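Local coordinates for B-agarase (PDB 5Z6P), which hydrolyses agarose as a glycoside hydrolase family 50 agarase, probably cleaving beta-galactosidic bonds of the polysaccharide, at residues V640-Y645 and M662-G667. Residues are numbered along the deposited sequence; the frame is centred on the assembly and turned at random.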
loop_
_atom_site.group_PDB
_atom_site.type_symbol
_atom_site.label_atom_id
_atom_site.label_comp_id
_atom_site.label_asym_id
_atom_site.label_seq_id
_atom_site.Cartn_x
_atom_site.Cartn_y
_atom_site.Cartn_z
ATOM N N VAL A 640 -1.983 -14.839 -10.455
ATOM C CA VAL A 640 -2.437 -14.369 -9.156
ATOM C C VAL A 640 -1.669 -13.091 -8.795
ATOM O O VAL A 640 -0.434 -13.048 -8.906
ATOM C CB VAL A 640 -2.268 -15.431 -8.048
ATOM C CG1 VAL A 640 -2.892 -14.948 -6.759
ATOM C CG2 VAL A 640 -2.905 -16.764 -8.459
ATOM N N SER A 641 -2.404 -12.046 -8.405
ATOM C CA SER A 641 -1.791 -10.757 -8.104
ATOM C C SER A 641 -1.831 -10.475 -6.607
ATOM O O SER A 641 -2.851 -10.714 -5.944
ATOM C CB SER A 641 -2.468 -9.622 -8.885
ATOM O OG SER A 641 -3.874 -9.573 -8.715
ATOM N N TYR A 642 -0.700 -10.011 -6.083
ATOM C CA TYR A 642 -0.559 -9.607 -4.687
ATOM C C TYR A 642 0.013 -8.185 -4.589
ATOM O O TYR A 642 0.842 -7.807 -5.410
ATOM C CB TYR A 642 0.376 -10.558 -3.922
ATOM C CG TYR A 642 0.087 -12.038 -4.081
ATOM C CD1 TYR A 642 0.617 -12.761 -5.143
ATOM C CD2 TYR A 642 -0.697 -12.713 -3.146
ATOM C CE1 TYR A 642 0.362 -14.138 -5.274
ATOM C CE2 TYR A 642 -0.958 -14.063 -3.262
ATOM C CZ TYR A 642 -0.432 -14.771 -4.336
ATOM O OH TYR A 642 -0.700 -16.117 -4.449
ATOM N N ASN A 643 -0.418 -7.415 -3.591
ATOM C CA ASN A 643 0.274 -6.160 -3.256
ATOM C C ASN A 643 1.106 -6.413 -2.006
ATOM O O ASN A 643 0.634 -7.055 -1.089
ATOM C CB ASN A 643 -0.707 -5.000 -3.030
ATOM C CG ASN A 643 -1.483 -4.621 -4.283
ATOM O OD1 ASN A 643 -1.105 -4.967 -5.408
ATOM N ND2 ASN A 643 -2.565 -3.891 -4.090
ATOM N N TYR A 644 2.347 -5.936 -1.965
ATOM C CA TYR A 644 3.200 -6.323 -0.855
ATOM C C TYR A 644 4.214 -5.267 -0.485
ATOM O O TYR A 644 5.272 -5.147 -1.094
ATOM C CB TYR A 644 3.905 -7.644 -1.156
ATOM C CG TYR A 644 4.335 -8.384 0.077
ATOM C CD1 TYR A 644 3.397 -8.894 0.959
ATOM C CD2 TYR A 644 5.687 -8.581 0.370
ATOM C CE1 TYR A 644 3.774 -9.554 2.093
ATOM C CE2 TYR A 644 6.080 -9.253 1.509
ATOM C CZ TYR A 644 5.115 -9.744 2.363
ATOM O OH TYR A 644 5.464 -10.413 3.502
ATOM N N TYR A 645 3.854 -4.523 0.554
ATOM C CA TYR A 645 4.625 -3.401 1.055
ATOM C C TYR A 645 5.529 -3.866 2.182
ATOM O O TYR A 645 5.240 -3.649 3.351
ATOM C CB TYR A 645 3.687 -2.296 1.520
ATOM C CG TYR A 645 2.972 -1.586 0.384
ATOM C CD1 TYR A 645 3.622 -0.606 -0.359
ATOM C CD2 TYR A 645 1.662 -1.898 0.046
ATOM C CE1 TYR A 645 2.983 0.063 -1.391
ATOM C CE2 TYR A 645 1.023 -1.250 -0.985
ATOM C CZ TYR A 645 1.685 -0.256 -1.699
ATOM O OH TYR A 645 1.057 0.408 -2.723
ATOM N N MET A 662 1.126 -21.270 -9.157
ATOM C CA MET A 662 0.581 -20.371 -10.165
ATOM C C MET A 662 1.607 -19.281 -10.474
ATOM O O MET A 662 2.337 -18.865 -9.580
ATOM C CB MET A 662 -0.743 -19.730 -9.678
ATOM C CG MET A 662 -1.945 -20.672 -9.690
ATOM S SD MET A 662 -2.498 -21.028 -11.352
ATOM C CE MET A 662 -3.332 -19.495 -11.753
ATOM N N PRO A 663 1.662 -18.815 -11.736
ATOM C CA PRO A 663 2.421 -17.590 -11.976
ATOM C C PRO A 663 1.794 -16.446 -11.188
ATOM O O PRO A 663 0.558 -16.357 -11.098
ATOM C CB PRO A 663 2.282 -17.371 -13.470
ATOM C CG PRO A 663 0.999 -18.033 -13.827
ATOM C CD PRO A 663 0.855 -19.197 -12.904
ATOM N N SER A 664 2.644 -15.612 -10.599
ATOM C CA SER A 664 2.203 -14.573 -9.681
ATOM C C SER A 664 2.793 -13.219 -10.080
ATOM O O SER A 664 3.819 -13.165 -10.778
ATOM C CB SER A 664 2.605 -14.918 -8.245
ATOM O OG SER A 664 2.170 -16.221 -7.886
ATOM N N ILE A 665 2.142 -12.138 -9.648
ATOM C CA ILE A 665 2.654 -10.798 -9.927
ATOM C C ILE A 665 2.462 -9.842 -8.735
ATOM O O ILE A 665 1.430 -9.859 -8.058
ATOM C CB ILE A 665 1.999 -10.224 -11.217
ATOM C CG1 ILE A 665 2.775 -9.006 -11.736
ATOM C CG2 ILE A 665 0.498 -9.951 -11.010
ATOM C CD1 ILE A 665 2.406 -8.619 -13.164
ATOM N N ILE A 666 3.499 -9.062 -8.437
ATOM C CA ILE A 666 3.398 -8.021 -7.426
ATOM C C ILE A 666 2.742 -6.795 -8.035
ATOM O O ILE A 666 3.251 -6.226 -8.998
ATOM C CB ILE A 666 4.773 -7.613 -6.836
ATOM C CG1 ILE A 666 5.392 -8.774 -6.049
ATOM C CG2 ILE A 666 4.600 -6.415 -5.896
ATOM C CD1 ILE A 666 4.544 -9.204 -4.863
ATOM N N GLY A 667 1.623 -6.375 -7.463
ATOM C CA GLY A 667 0.896 -5.235 -7.998
ATOM C C GLY A 667 1.373 -3.881 -7.493
ATOM O O GLY A 667 1.230 -2.885 -8.178
HETATM O O HOH W 1 0.340 -17.481 -6.309
#
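V640, S641 and Y642 pair in parallel with S664, I665 and I666. Four backbone hydrogen bonds hold the two strands. V640 N donates to P663 O at 3.0 Å. V640 O receives I665 N. I665 O then takes Y642 N in a nearly straight bond (N-H...O 170°). Y642 O accepts G667 N at 2.6 Å, and I666 CA adds a CA-H...O contact to the same oxygen.

Y642, S664 and I666 share one face of the pair. The Y642 ring turns its edge to S664, with CE1 3.8 Å from S664 CB. A water lies in the ring plane and bridges the two hydroxyls, 2.5 Å from Y642 OH and 2.7 Å from S664 OG. The CG of Y642 stands anti to its carbonyl carbon (chi1 -49°), and the ring runs back alongside S664, edge first. W654 meets this ring edge-to-face.

Apolar contacts extend along the pair. I666 CD1 touches Y644 CB at 4.1 Å. V640 CG2 meets M662 CB, the two side chains crossing at about a right angle. On the other face, S641 CB packs on I665 CG2 at 3.7 Å, while S641 OG is hydrogen-bonded to the backbone L616 O and R619 N.

At the C-terminal end of the strand pair, N643 OD1 packs against G667 CA at 3.3 Å, and N643 ND2 is hydrogen-bonded to E509 OE2. Strand 640-643, helix 657-660 and strand 664-668 form a beta-alpha-beta unit, consistent with the (beta/alpha)8 barrel of this glycosidase family.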